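Local atomic coordinates of acid phosphatase (Bacillus anthracis, PDB entry 2I33), a protein that hydrolyses phosphate monoesters as a class C acid phosphatase of the HAD superfamily, probably using its bound magnesium ion. Residues A[66-71]-A[217-222]; A[74-79]-A[92-97]; A[180-183]-A[187-190]; A[225-230]-A[239-244]. One frame throughout, in Å; residues are numbered along the deposited sequence.

Overall arrangement
Contacts 1 and 3 meet at the magnesium ion: residues 66-71 and 180-183 supply ligands to it from the ends of two neighbouring strands of the parallel sheet. Contact 1, close to the chain centre, is buried and polar, whereas contact 3 runs from an apolar Leu-Phe pairing to a solvent-facing rim with a bound water. Contact 2 is an aromatic helix pairing about 23 Å, centre to centre, from contact 3, on the opposite side of the chain's centre. Contact 4, the farthest out, is nevertheless buried and combines apolar packing with an arginine-tyrosine bond. It shares helix 221-226 with contact 1 and touches contact 3 through Tyr229. All four also approach the second subunit.

Contact 1: residues A[66-71]-A[217-222]; sequences LDETVL and PMYGDW. With MG (magnesium ion), chain C.
The loop carrying the HAD-type DxDxT pattern, just after strand 59-64, offers Glu68 to Tyr219 and Met218 beside the magnesium site. The tyrosine approaches with its hydroxyl end: Tyr219 OH donates to Glu68 OE1 in a very short hydrogen bond, modelled at 2.4 Å, a length that is doubtful, and this oxygen lies at the ring edge, in the plane of the ring. The carboxylate stands nearly square to the ring, the planes being 80° apart. A bend in the Glu68 chain (chi2 47°) turns the carboxylate back toward the phenol and leaves CG facing Met218, whose CE lies 3.6 Å from Glu68 CG. Tyr219 OH also packs 3.7 Å from Asp67 CB and accepts a 2.8 Å hydrogen bond from water 1, a ligand of the magnesium ion. Asp67 O binds the metal directly at 2.1 Å, with Asp65 and Asp180 as the other protein ligands; through water 1, Tyr219 is a second-shell residue linking Glu68 to the coordination sphere. The second oxygen of Glu68, OE2, is held by Asn73 N. Within the loop, Leu66 O accepts from the backbone N of Thr69, Val70 and Leu71, which keeps the turn tight. Helix 21-29 lies against Glu68 and Met218, helix 74-83 packs on Met218 and Tyr219, and Trp222 at the start of helix 221-226 meets Trp26 of the second subunit edge-to-face.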
loop_
_atom_site.group_PDB
_atom_site.type_symbol
_atom_site.label_atom_id
_atom_site.label_comp_id
_atom_site.label_asym_id
_atom_site.label_seq_id
_atom_site.Cartn_x
_atom_site.Cartn_y
_atom_site.Cartn_z
ATOM N N LEU A 66 8.824 1.121 13.516
ATOM C CA LEU A 66 9.807 2.056 12.976
ATOM C C LEU A 66 10.076 1.785 11.523
ATOM O O LEU A 66 9.771 2.605 10.692
ATOM C CB LEU A 66 11.111 2.069 13.755
ATOM C CG LEU A 66 11.020 2.787 15.117
ATOM C CD1 LEU A 66 12.283 2.667 15.866
ATOM C CD2 LEU A 66 10.694 4.265 14.914
ATOM N N ASP A 67 10.633 0.624 11.225
ATOM C CA ASP A 67 11.134 0.366 9.873
ATOM C C ASP A 67 9.953 0.189 8.929
ATOM O O ASP A 67 9.082 -0.661 9.111
ATOM C CB ASP A 67 12.073 -0.841 9.862
ATOM C CG ASP A 67 13.300 -0.614 10.733
ATOM O OD1 ASP A 67 13.908 0.456 10.611
ATOM O OD2 ASP A 67 13.622 -1.492 11.586
ATOM N N GLU A 68 9.964 0.996 7.889
ATOM C CA GLU A 68 8.898 1.014 6.889
ATOM C C GLU A 68 7.553 1.545 7.435
ATOM O O GLU A 68 6.511 1.398 6.786
ATOM C CB GLU A 68 8.764 -0.314 6.182
ATOM C CG GLU A 68 9.831 -0.529 5.089
ATOM C CD GLU A 68 11.254 -0.215 5.490
ATOM O OE1 GLU A 68 11.896 -1.051 6.160
ATOM O OE2 GLU A 68 11.730 0.876 5.073
ATOM N N THR A 69 7.613 2.221 8.569
ATOM C CA THR A 69 6.481 2.936 9.094
ATOM C C THR A 69 6.854 4.388 9.348
ATOM O O THR A 69 6.188 5.293 8.846
ATOM C CB THR A 69 5.974 2.264 10.381
ATOM O OG1 THR A 69 5.528 0.942 10.057
ATOM C CG2 THR A 69 4.875 3.061 10.958
ATOM N N VAL A 70 7.954 4.602 10.083
ATOM C CA VAL A 70 8.526 5.920 10.355
ATOM C C VAL A 70 9.833 6.099 9.570
ATOM O O VAL A 70 10.063 7.141 8.997
ATOM C CB VAL A 70 8.792 6.150 11.849
ATOM C CG1 VAL A 70 9.447 7.469 12.079
ATOM C CG2 VAL A 70 7.477 6.029 12.644
ATOM N N LEU A 71 10.686 5.088 9.587
ATOM C CA LEU A 71 12.000 5.168 8.935
ATOM C C LEU A 71 12.060 4.331 7.675
ATOM O O LEU A 71 11.647 3.173 7.646
ATOM C CB LEU A 71 13.093 4.686 9.908
ATOM C CG LEU A 71 13.276 5.537 11.181
ATOM C CD1 LEU A 71 14.296 4.889 12.123
ATOM C CD2 LEU A 71 13.625 6.962 10.884
ATOM N N PRO A 217 5.761 -3.946 0.238
ATOM C CA PRO A 217 5.893 -5.147 -0.582
ATOM C C PRO A 217 7.303 -5.684 -0.681
ATOM O O PRO A 217 7.528 -6.606 -1.474
ATOM C CB PRO A 217 5.440 -4.660 -1.961
ATOM C CG PRO A 217 5.890 -3.261 -1.966
ATOM C CD PRO A 217 5.715 -2.723 -0.589
ATOM N N MET A 218 8.245 -5.083 0.046
ATOM C CA MET A 218 9.651 -5.468 -0.073
ATOM C C MET A 218 9.983 -6.700 0.756
ATOM O O MET A 218 10.819 -7.533 0.382
ATOM C CB MET A 218 10.546 -4.327 0.392
ATOM C CG MET A 218 10.400 -3.032 -0.438
ATOM S SD MET A 218 11.554 -1.809 0.125
ATOM C CE MET A 218 10.764 -1.348 1.686
ATOM N N TYR A 219 9.360 -6.762 1.913
ATOM C CA TYR A 219 9.691 -7.751 2.913
ATOM C C TYR A 219 8.657 -7.711 4.038
ATOM O O TYR A 219 7.848 -6.786 4.135
ATOM C CB TYR A 219 11.093 -7.503 3.471
ATOM C CG TYR A 219 11.125 -6.332 4.412
ATOM C CD1 TYR A 219 11.524 -5.088 4.003
ATOM C CD2 TYR A 219 10.715 -6.473 5.734
ATOM C CE1 TYR A 219 11.567 -4.025 4.859
ATOM C CE2 TYR A 219 10.709 -5.386 6.605
ATOM C CZ TYR A 219 11.125 -4.160 6.167
ATOM O OH TYR A 219 11.114 -3.109 7.054
ATOM N N GLY A 220 8.734 -8.709 4.902
ATOM C CA GLY A 220 7.896 -8.749 6.071
ATOM C C GLY A 220 7.374 -10.121 6.362
ATOM O O GLY A 220 7.822 -11.137 5.782
ATOM N N ASP A 221 6.424 -10.144 7.287
ATOM C CA ASP A 221 5.778 -11.394 7.669
ATOM C C ASP A 221 4.963 -12.037 6.555
ATOM O O ASP A 221 4.776 -13.241 6.546
ATOM C CB ASP A 221 4.885 -11.208 8.892
ATOM C CG ASP A 221 5.672 -11.131 10.179
ATOM O OD1 ASP A 221 6.910 -10.944 10.141
ATOM O OD2 ASP A 221 5.028 -11.235 11.242
ATOM N N TRP A 222 4.523 -11.253 5.577
ATOM C CA TRP A 222 3.818 -11.831 4.446
ATOM C C TRP A 222 4.735 -12.825 3.726
ATOM O O TRP A 222 4.283 -13.860 3.254
ATOM C CB TRP A 222 3.340 -10.742 3.490
ATOM C CG TRP A 222 4.412 -10.008 2.822
ATOM C CD1 TRP A 222 5.002 -8.849 3.233
ATOM C CD2 TRP A 222 5.009 -10.339 1.576
ATOM N NE1 TRP A 222 5.941 -8.447 2.317
ATOM C CE2 TRP A 222 5.963 -9.349 1.286
ATOM C CE3 TRP A 222 4.818 -11.377 0.669
ATOM C CZ2 TRP A 222 6.715 -9.371 0.116
ATOM C CZ3 TRP A 222 5.578 -11.400 -0.488
ATOM C CH2 TRP A 222 6.522 -10.425 -0.737
HETATM MG MG MG C . 8.129 -2.410 9.910
HETATM O O HOH W 1 8.754 -3.506 8.573
HETATM O O HOH W 2 6.987 -3.908 10.886
HETATM O O HOH W 3 9.809 -3.036 11.180
#

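Contact 2: residues A[74-79]-A[92-97]; sequences SPHQAM and DDWINK
Trp94 receives the CB of His76 over one face of its indole, 4.0 Å from the centroid of the five-membered ring and 14° off the ring normal, a CH-pi contact. The imidazole itself is tilted: the planes of His76 and of the five-membered ring of Trp94 make 44°, with centroids 5.6 Å apart, so the pair is neither stacked nor T-shaped. Gln77 OE1 lies at the edge of the His76 ring, in its plane. These groups join helix 74-83 to helix 91-97, successive helices of the excursion between strands 59-64 and 119-125, the place where HAD enzymes carry their flap and any C1 cap. Both aromatic side chains leave their helices with CG opposite the backbone N (chi1 167° in Trp94), which extends them toward each other between the helices. Polar ring atoms are held from outside: His76 NE2 is hydrogen-bonded to Tyr89 O and Trp94 NE1 to Asn73 OD1, fixing how each ring is rotated. Trp91 adds an edge-to-face contact with His76, and Phe249 of the second subunit meets Trp94, making the cluster part of the dimer contact. Toward the far end of the indole the packing is apolar, with Pro75 CG resting 3.8 Å from Trp94 CH2, and on the imidazole side His76 CD2 lies 3.8 Å from Trp94 CB.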
loop_
_atom_site.group_PDB
_atom_site.type_symbol
_atom_site.label_atom_id
_atom_site.label_comp_id
_atom_site.label_asym_id
_atom_site.label_seq_id
_atom_site.Cartn_x
_atom_site.Cartn_y
_atom_site.Cartn_z
ATOM N N SER A 74 14.661 1.520 2.628
ATOM C CA SER A 74 14.754 0.996 1.293
ATOM C C SER A 74 16.181 1.092 0.703
ATOM O O SER A 74 16.520 0.236 -0.116
ATOM C CB SER A 74 13.683 1.595 0.382
ATOM O OG SER A 74 13.898 2.959 0.238
ATOM N N PRO A 75 17.031 2.084 1.099
ATOM C CA PRO A 75 18.412 2.031 0.554
ATOM C C PRO A 75 19.143 0.735 0.869
ATOM O O PRO A 75 20.019 0.316 0.112
ATOM C CB PRO A 75 19.112 3.194 1.233
ATOM C CG PRO A 75 17.962 4.170 1.528
ATOM C CD PRO A 75 16.830 3.303 1.918
ATOM N N HIS A 76 18.788 0.110 1.981
ATOM C CA HIS A 76 19.388 -1.180 2.275
ATOM C C HIS A 76 18.889 -2.268 1.318
ATOM O O HIS A 76 19.657 -3.109 0.823
ATOM C CB HIS A 76 19.158 -1.592 3.705
ATOM C CG HIS A 76 19.768 -2.906 4.016
ATOM N ND1 HIS A 76 19.101 -4.087 3.812
ATOM C CD2 HIS A 76 21.019 -3.233 4.421
ATOM C CE1 HIS A 76 19.906 -5.092 4.112
ATOM N NE2 HIS A 76 21.072 -4.599 4.488
ATOM N N GLN A 77 17.594 -2.257 1.038
ATOM C CA GLN A 77 17.033 -3.233 0.109
ATOM C C GLN A 77 17.623 -3.035 -1.288
ATOM O O GLN A 77 17.934 -4.009 -1.980
ATOM C CB GLN A 77 15.518 -3.141 0.078
ATOM C CG GLN A 77 14.850 -3.356 1.440
ATOM C CD GLN A 77 15.034 -4.744 2.013
ATOM O OE1 GLN A 77 15.741 -4.935 3.018
ATOM N NE2 GLN A 77 14.412 -5.721 1.386
ATOM N N ALA A 78 17.805 -1.783 -1.685
ATOM C CA ALA A 78 18.487 -1.457 -2.950
ATOM C C ALA A 78 19.905 -2.037 -2.981
ATOM O O ALA A 78 20.352 -2.585 -3.982
ATOM C CB ALA A 78 18.528 0.033 -3.168
ATOM N N MET A 79 20.619 -1.906 -1.867
ATOM C CA MET A 79 21.950 -2.484 -1.746
ATOM C C MET A 79 21.882 -3.988 -1.995
ATOM O O MET A 79 22.747 -4.543 -2.665
ATOM C CB MET A 79 22.549 -2.196 -0.369
ATOM C CG MET A 79 23.942 -2.743 -0.147
ATOM S SD MET A 79 23.966 -4.486 0.332
ATOM C CE MET A 79 23.040 -4.482 1.850
ATOM N N ASP A 92 23.132 -4.422 9.879
ATOM C CA ASP A 92 23.658 -3.710 11.046
ATOM C C ASP A 92 24.502 -2.517 10.631
ATOM O O ASP A 92 24.446 -1.459 11.291
ATOM C CB ASP A 92 24.468 -4.641 11.924
ATOM C CG ASP A 92 23.585 -5.638 12.666
ATOM O OD1 ASP A 92 22.338 -5.518 12.525
ATOM O OD2 ASP A 92 24.173 -6.503 13.375
ATOM N N ASP A 93 25.277 -2.677 9.561
ATOM C CA ASP A 93 26.060 -1.560 9.008
ATOM C C ASP A 93 25.123 -0.392 8.665
ATOM O O ASP A 93 25.374 0.761 9.025
ATOM C CB ASP A 93 26.840 -1.984 7.757
ATOM C CG ASP A 93 28.059 -2.862 8.061
ATOM O OD1 ASP A 93 28.395 -3.115 9.243
ATOM O OD2 ASP A 93 28.734 -3.246 7.079
ATOM N N TRP A 94 24.043 -0.719 7.981
ATOM C CA TRP A 94 23.017 0.260 7.635
ATOM C C TRP A 94 22.424 0.927 8.881
ATOM O O TRP A 94 22.352 2.166 8.975
ATOM C CB TRP A 94 21.925 -0.439 6.844
ATOM C CG TRP A 94 20.692 0.371 6.692
ATOM C CD1 TRP A 94 19.485 0.118 7.244
ATOM C CD2 TRP A 94 20.561 1.614 5.998
ATOM N NE1 TRP A 94 18.576 1.106 6.910
ATOM C CE2 TRP A 94 19.223 2.058 6.176
ATOM C CE3 TRP A 94 21.433 2.416 5.277
ATOM C CZ2 TRP A 94 18.746 3.239 5.595
ATOM C CZ3 TRP A 94 20.954 3.587 4.726
ATOM C CH2 TRP A 94 19.637 3.990 4.895
ATOM N N ILE A 95 21.988 0.129 9.837
ATOM C CA ILE A 95 21.423 0.703 11.074
ATOM C C ILE A 95 22.412 1.647 11.754
ATOM O O ILE A 95 22.026 2.739 12.209
ATOM C CB ILE A 95 21.010 -0.413 12.024
ATOM C CG1 ILE A 95 19.825 -1.179 11.427
ATOM C CG2 ILE A 95 20.697 0.160 13.423
ATOM C CD1 ILE A 95 18.518 -0.451 11.355
ATOM N N ASN A 96 23.671 1.250 11.824
ATOM C CA ASN A 96 24.672 2.072 12.464
ATOM C C ASN A 96 24.906 3.416 11.795
ATOM O O ASN A 96 25.317 4.374 12.457
ATOM C CB ASN A 96 25.971 1.303 12.534
ATOM C CG ASN A 96 25.936 0.268 13.600
ATOM O OD1 ASN A 96 25.213 0.422 14.574
ATOM N ND2 ASN A 96 26.756 -0.771 13.466
ATOM N N LYS A 97 24.690 3.486 10.491
ATOM C CA LYS A 97 24.845 4.748 9.775
ATOM C C LYS A 97 23.784 5.738 10.236
ATOM O O LYS A 97 24.001 6.960 10.171
ATOM C CB LYS A 97 24.733 4.538 8.272
ATOM C CG LYS A 97 25.894 3.745 7.684
ATOM C CD LYS A 97 26.001 4.003 6.195
ATOM C CE LYS A 97 26.770 5.301 5.936
ATOM N NZ LYS A 97 26.166 5.976 4.767
#

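Contact 3: residues A[180-183]-A[187-190]; sequences DNLS and GFDG. With MG (magnesium ion), chain C.
Leu182 and Phe188 form the tight half of this contact within one loop: Leu182 CB lies 3.5 Å from Phe188 CB, and Leu182 CD1 approaches Phe188 CD1 at 3.8 Å. The leucine branch CD2 comes over one face of the phenyl ring, while Leu182 O lies 3.4 Å from Phe188 CD2. Beyond Ser183 the packing opens to solvent. There Ser183 CB is 3.6 Å from OD1 of the exposed Asp189, and water 4 lies between that carboxylate and Ser183 O, a carbonyl that Arg165 also binds. An Asx turn shapes residues 180-183: Asn181 OD1 accepts from Ser183 N at 3.0 Å, with the donor 40° out of the carbonyl plane. At the buried head of this segment Asp180 OD1 binds the magnesium ion and Asp180 OD2 accepts from the metal-bound water 1 at 2.6 Å, in keeping with the acidic motif that follows the fourth strand of HAD phosphatases. Asn216 holds OD2 as well. The whole loop connects strand 172-179 to helix 193-202. Leu182 and Phe188 both pack on that helix and on strand 211-213, and Leu182 N is hydrogen-bonded to Glu32 of the second subunit.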
loop_
_atom_site.group_PDB
_atom_site.type_symbol
_atom_site.label_atom_id
_atom_site.label_comp_id
_atom_site.label_asym_id
_atom_site.label_seq_id
_atom_site.Cartn_x
_atom_site.Cartn_y
_atom_site.Cartn_z
ATOM N N ASP A 180 3.514 -1.490 9.090
ATOM C CA ASP A 180 3.532 -2.013 7.726
ATOM C C ASP A 180 3.423 -3.522 7.692
ATOM O O ASP A 180 3.411 -4.135 6.624
ATOM C CB ASP A 180 4.829 -1.645 7.018
ATOM C CG ASP A 180 6.044 -2.276 7.687
ATOM O OD1 ASP A 180 6.347 -1.865 8.833
ATOM O OD2 ASP A 180 6.668 -3.163 7.047
ATOM N N ASN A 181 3.370 -4.118 8.861
ATOM C CA ASN A 181 3.371 -5.541 9.000
ATOM C C ASN A 181 2.242 -5.856 9.973
ATOM O O ASN A 181 2.081 -5.174 10.978
ATOM C CB ASN A 181 4.712 -5.940 9.596
ATOM C CG ASN A 181 4.891 -7.440 9.722
ATOM O OD1 ASN A 181 3.923 -8.215 9.927
ATOM N ND2 ASN A 181 6.148 -7.864 9.644
ATOM N N LEU A 182 1.430 -6.845 9.649
ATOM C CA LEU A 182 0.260 -7.160 10.486
ATOM C C LEU A 182 0.662 -7.399 11.921
ATOM O O LEU A 182 -0.098 -7.087 12.820
ATOM C CB LEU A 182 -0.499 -8.372 9.962
ATOM C CG LEU A 182 -1.212 -8.166 8.638
ATOM C CD1 LEU A 182 -1.829 -9.468 8.179
ATOM C CD2 LEU A 182 -2.191 -7.039 8.724
ATOM N N SER A 183 1.865 -7.925 12.137
ATOM C CA SER A 183 2.328 -8.191 13.509
ATOM C C SER A 183 2.663 -6.894 14.288
ATOM O O SER A 183 2.986 -6.940 15.479
ATOM C CB SER A 183 3.475 -9.208 13.557
ATOM O OG SER A 183 4.473 -8.881 12.645
ATOM N N GLY A 187 -2.941 -9.562 17.186
ATOM C CA GLY A 187 -3.716 -10.675 16.640
ATOM C C GLY A 187 -3.260 -11.318 15.342
ATOM O O GLY A 187 -4.032 -12.067 14.723
ATOM N N PHE A 188 -2.010 -11.071 14.936
ATOM C CA PHE A 188 -1.498 -11.590 13.669
ATOM C C PHE A 188 -0.112 -12.243 13.750
ATOM O O PHE A 188 0.653 -12.223 12.769
ATOM C CB PHE A 188 -1.433 -10.442 12.661
ATOM C CG PHE A 188 -2.744 -9.771 12.425
ATOM C CD1 PHE A 188 -3.640 -10.260 11.475
ATOM C CD2 PHE A 188 -3.082 -8.625 13.136
ATOM C CE1 PHE A 188 -4.863 -9.589 11.247
ATOM C CE2 PHE A 188 -4.292 -7.994 12.934
ATOM C CZ PHE A 188 -5.184 -8.481 11.993
ATOM N N ASP A 189 0.223 -12.800 14.906
ATOM C CA ASP A 189 1.541 -13.424 15.088
ATOM C C ASP A 189 1.612 -14.851 14.565
ATOM O O ASP A 189 0.835 -15.732 14.968
ATOM C CB ASP A 189 1.930 -13.448 16.563
ATOM C CG ASP A 189 2.153 -12.069 17.135
ATOM O OD1 ASP A 189 2.847 -11.263 16.485
ATOM O OD2 ASP A 189 1.647 -11.807 18.254
ATOM N N GLY A 190 2.589 -15.085 13.698
ATOM C CA GLY A 190 3.028 -16.439 13.370
ATOM C C GLY A 190 1.994 -17.282 12.659
ATOM O O GLY A 190 2.016 -18.508 12.736
HETATM MG MG MG C . 8.129 -2.410 9.910
HETATM O O HOH W 1 8.754 -3.506 8.573
HETATM O O HOH W 4 3.589 -8.961 17.259
HETATM O O HOH W 2 6.987 -3.908 10.886
HETATM O O HOH W 3 9.809 -3.036 11.180
#

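Contact 4: residues A[225-230]-A[239-244]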
loop_
_atom_site.group_PDB
_atom_site.type_symbol
_atom_site.label_atom_id
_atom_site.label_comp_id
_atom_site.label_asym_id
_atom_site.label_seq_id
_atom_site.Cartn_x
_atom_site.Cartn_y
_atom_site.Cartn_z
ATOM N N ALA A 225 5.719 -15.784 6.328
ATOM C CA ALA A 225 4.609 -16.747 6.398
ATOM C C ALA A 225 4.695 -17.806 5.310
ATOM O O ALA A 225 4.344 -18.946 5.551
ATOM C CB ALA A 225 3.254 -16.064 6.348
ATOM N N LEU A 226 5.144 -17.429 4.115
ATOM C CA LEU A 226 5.308 -18.397 3.030
ATOM C C LEU A 226 6.363 -19.456 3.334
ATOM O O LEU A 226 6.294 -20.560 2.816
ATOM C CB LEU A 226 5.672 -17.686 1.729
ATOM C CG LEU A 226 4.575 -16.757 1.213
ATOM C CD1 LEU A 226 5.193 -15.865 0.193
ATOM C CD2 LEU A 226 3.414 -17.521 0.627
ATOM N N TYR A 227 7.341 -19.086 4.156
ATOM C CA TYR A 227 8.429 -19.976 4.519
ATOM C C TYR A 227 8.163 -20.651 5.842
ATOM O O TYR A 227 9.078 -21.234 6.415
ATOM C CB TYR A 227 9.759 -19.209 4.642
ATOM C CG TYR A 227 10.107 -18.354 3.463
ATOM C CD1 TYR A 227 9.751 -18.728 2.174
ATOM C CD2 TYR A 227 10.862 -17.214 3.626
ATOM C CE1 TYR A 227 10.082 -17.932 1.086
ATOM C CE2 TYR A 227 11.192 -16.414 2.560
ATOM C CZ TYR A 227 10.799 -16.771 1.295
ATOM O OH TYR A 227 11.115 -15.954 0.241
ATOM N N ASP A 228 6.931 -20.561 6.342
ATOM C CA ASP A 228 6.617 -20.985 7.713
ATOM C C ASP A 228 7.579 -20.331 8.691
ATOM O O ASP A 228 8.019 -20.950 9.652
ATOM C CB ASP A 228 6.693 -22.498 7.844
ATOM C CG ASP A 228 5.823 -23.204 6.845
ATOM O OD1 ASP A 228 4.634 -22.829 6.745
ATOM O OD2 ASP A 228 6.318 -24.143 6.183
ATOM N N TYR A 229 7.956 -19.092 8.391
ATOM C CA TYR A 229 8.869 -18.316 9.219
ATOM C C TYR A 229 10.274 -18.918 9.369
ATOM O O TYR A 229 11.000 -18.597 10.313
ATOM C CB TYR A 229 8.212 -18.031 10.566
ATOM C CG TYR A 229 6.900 -17.284 10.366
ATOM C CD1 TYR A 229 6.875 -15.921 10.072
ATOM C CD2 TYR A 229 5.692 -17.968 10.409
ATOM C CE1 TYR A 229 5.668 -15.254 9.876
ATOM C CE2 TYR A 229 4.487 -17.310 10.213
ATOM C CZ TYR A 229 4.475 -15.960 9.942
ATOM O OH TYR A 229 3.262 -15.331 9.756
ATOM N N ASN A 230 10.649 -19.747 8.402
ATOM C CA ASN A 230 11.974 -20.346 8.353
ATOM C C ASN A 230 12.788 -19.762 7.203
ATOM O O ASN A 230 12.719 -20.242 6.071
ATOM C CB ASN A 230 11.853 -21.853 8.210
ATOM C CG ASN A 230 13.205 -22.538 8.162
ATOM O OD1 ASN A 230 14.228 -21.918 8.458
ATOM N ND2 ASN A 230 13.218 -23.803 7.780
ATOM N N ASP A 239 12.823 -19.889 -3.661
ATOM C CA ASP A 239 12.443 -19.607 -5.042
ATOM C C ASP A 239 11.231 -20.451 -5.462
ATOM O O ASP A 239 10.285 -19.936 -6.059
ATOM C CB ASP A 239 13.635 -19.860 -5.970
ATOM C CG ASP A 239 13.327 -19.547 -7.412
ATOM O OD1 ASP A 239 12.763 -18.473 -7.675
ATOM O OD2 ASP A 239 13.644 -20.391 -8.284
ATOM N N LYS A 240 11.249 -21.739 -5.135
ATOM C CA LYS A 240 10.121 -22.601 -5.467
ATOM C C LYS A 240 8.846 -22.193 -4.729
ATOM O O LYS A 240 7.751 -22.204 -5.305
ATOM C CB LYS A 240 10.446 -24.056 -5.148
ATOM C CG LYS A 240 9.297 -25.004 -5.423
ATOM C CD LYS A 240 9.715 -26.444 -5.224
ATOM C CE LYS A 240 8.535 -27.405 -5.382
ATOM N NZ LYS A 240 7.813 -27.210 -6.680
ATOM N N ILE A 241 8.989 -21.861 -3.452
ATOM C CA ILE A 241 7.861 -21.439 -2.636
ATOM C C ILE A 241 7.259 -20.191 -3.213
ATOM O O ILE A 241 6.044 -20.066 -3.304
ATOM C CB ILE A 241 8.277 -21.179 -1.180
ATOM C CG1 ILE A 241 8.653 -22.510 -0.499
ATOM C CG2 ILE A 241 7.175 -20.497 -0.410
ATOM C CD1 ILE A 241 9.290 -22.334 0.853
ATOM N N ARG A 242 8.118 -19.242 -3.564
ATOM C CA ARG A 242 7.625 -17.984 -4.111
ATOM C C ARG A 242 6.809 -18.272 -5.363
ATOM O O ARG A 242 5.699 -17.803 -5.495
ATOM C CB ARG A 242 8.783 -17.048 -4.428
ATOM C CG ARG A 242 9.484 -16.520 -3.209
ATOM C CD ARG A 242 10.718 -15.732 -3.618
ATOM N NE ARG A 242 11.307 -15.021 -2.487
ATOM C CZ ARG A 242 12.213 -14.051 -2.612
ATOM N NH1 ARG A 242 12.648 -13.671 -3.809
ATOM N NH2 ARG A 242 12.697 -13.464 -1.529
ATOM N N HIS A 243 7.358 -19.076 -6.266
ATOM C CA HIS A 243 6.623 -19.415 -7.488
ATOM C C HIS A 243 5.332 -20.194 -7.233
ATOM O O HIS A 243 4.294 -19.932 -7.849
ATOM C CB HIS A 243 7.516 -20.193 -8.438
ATOM C CG HIS A 243 8.480 -19.331 -9.181
ATOM N ND1 HIS A 243 9.681 -18.927 -8.643
ATOM C CD2 HIS A 243 8.412 -18.780 -10.415
ATOM C CE1 HIS A 243 10.325 -18.185 -9.527
ATOM N NE2 HIS A 243 9.577 -18.082 -10.610
ATOM N N ASP A 244 5.405 -21.158 -6.326
ATOM C CA ASP A 244 4.261 -22.012 -6.014
ATOM C C ASP A 244 3.102 -21.278 -5.359
ATOM O O ASP A 244 1.971 -21.775 -5.367
ATOM C CB ASP A 244 4.695 -23.148 -5.097
ATOM C CG ASP A 244 5.504 -24.208 -5.820
ATOM O OD1 ASP A 244 5.658 -24.136 -7.063
ATOM O OD2 ASP A 244 5.991 -25.122 -5.135
#
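Ile241 lays both of its branches over the end of helix 221-226. Its CG2 lies 3.8 Å from Leu226 CB and 3.3 Å from Leu226 O, and its longer branch carries CD1 to within 3.9 Å of Tyr227 CD1, meeting that ring obliquely. One residue on, Arg242 supplies the polar half. Its chain, extended from CG to NE, carries the NE-H to the hydroxyl of Tyr227: Arg242 NE donates to Tyr227 OH at 2.9 Å with an N-H...O angle of 159°. The hydroxyl lies at the guanidinium edge, in its plane, and the phenol and guanidinium planes are only 15° apart. The contact thus joins the C-terminal end of helix 221-226 to helix 235-244 across the short loop between them. A Schellman motif with Asp228 at C-prime ends the first helix, and a type I' turn from Tyr227 to Asn230 overlaps it. From within this turn the Tyr229 ring folds back over Ala225, with Ala225 CA 3.6 Å above its plane. In helix 235-244, His243 ND1 returns to Asp239 O at 2.8 Å, and Lys240 NZ forms a salt bridge with Asp244 OD2. From the second subunit, Leu25 packs on Leu226 and Met22 on Arg242. Glu223 completes the polar group, bridging to Arg242 NH2 and hydrogen-bonded to Tyr227 OH, while Gln19 takes Arg242 NH1. The buried guanidinium is therefore probably balanced by the Glu223 carboxylate, and the hydroxyl, between cation and anion, is likely to be polarised and held in its orientation.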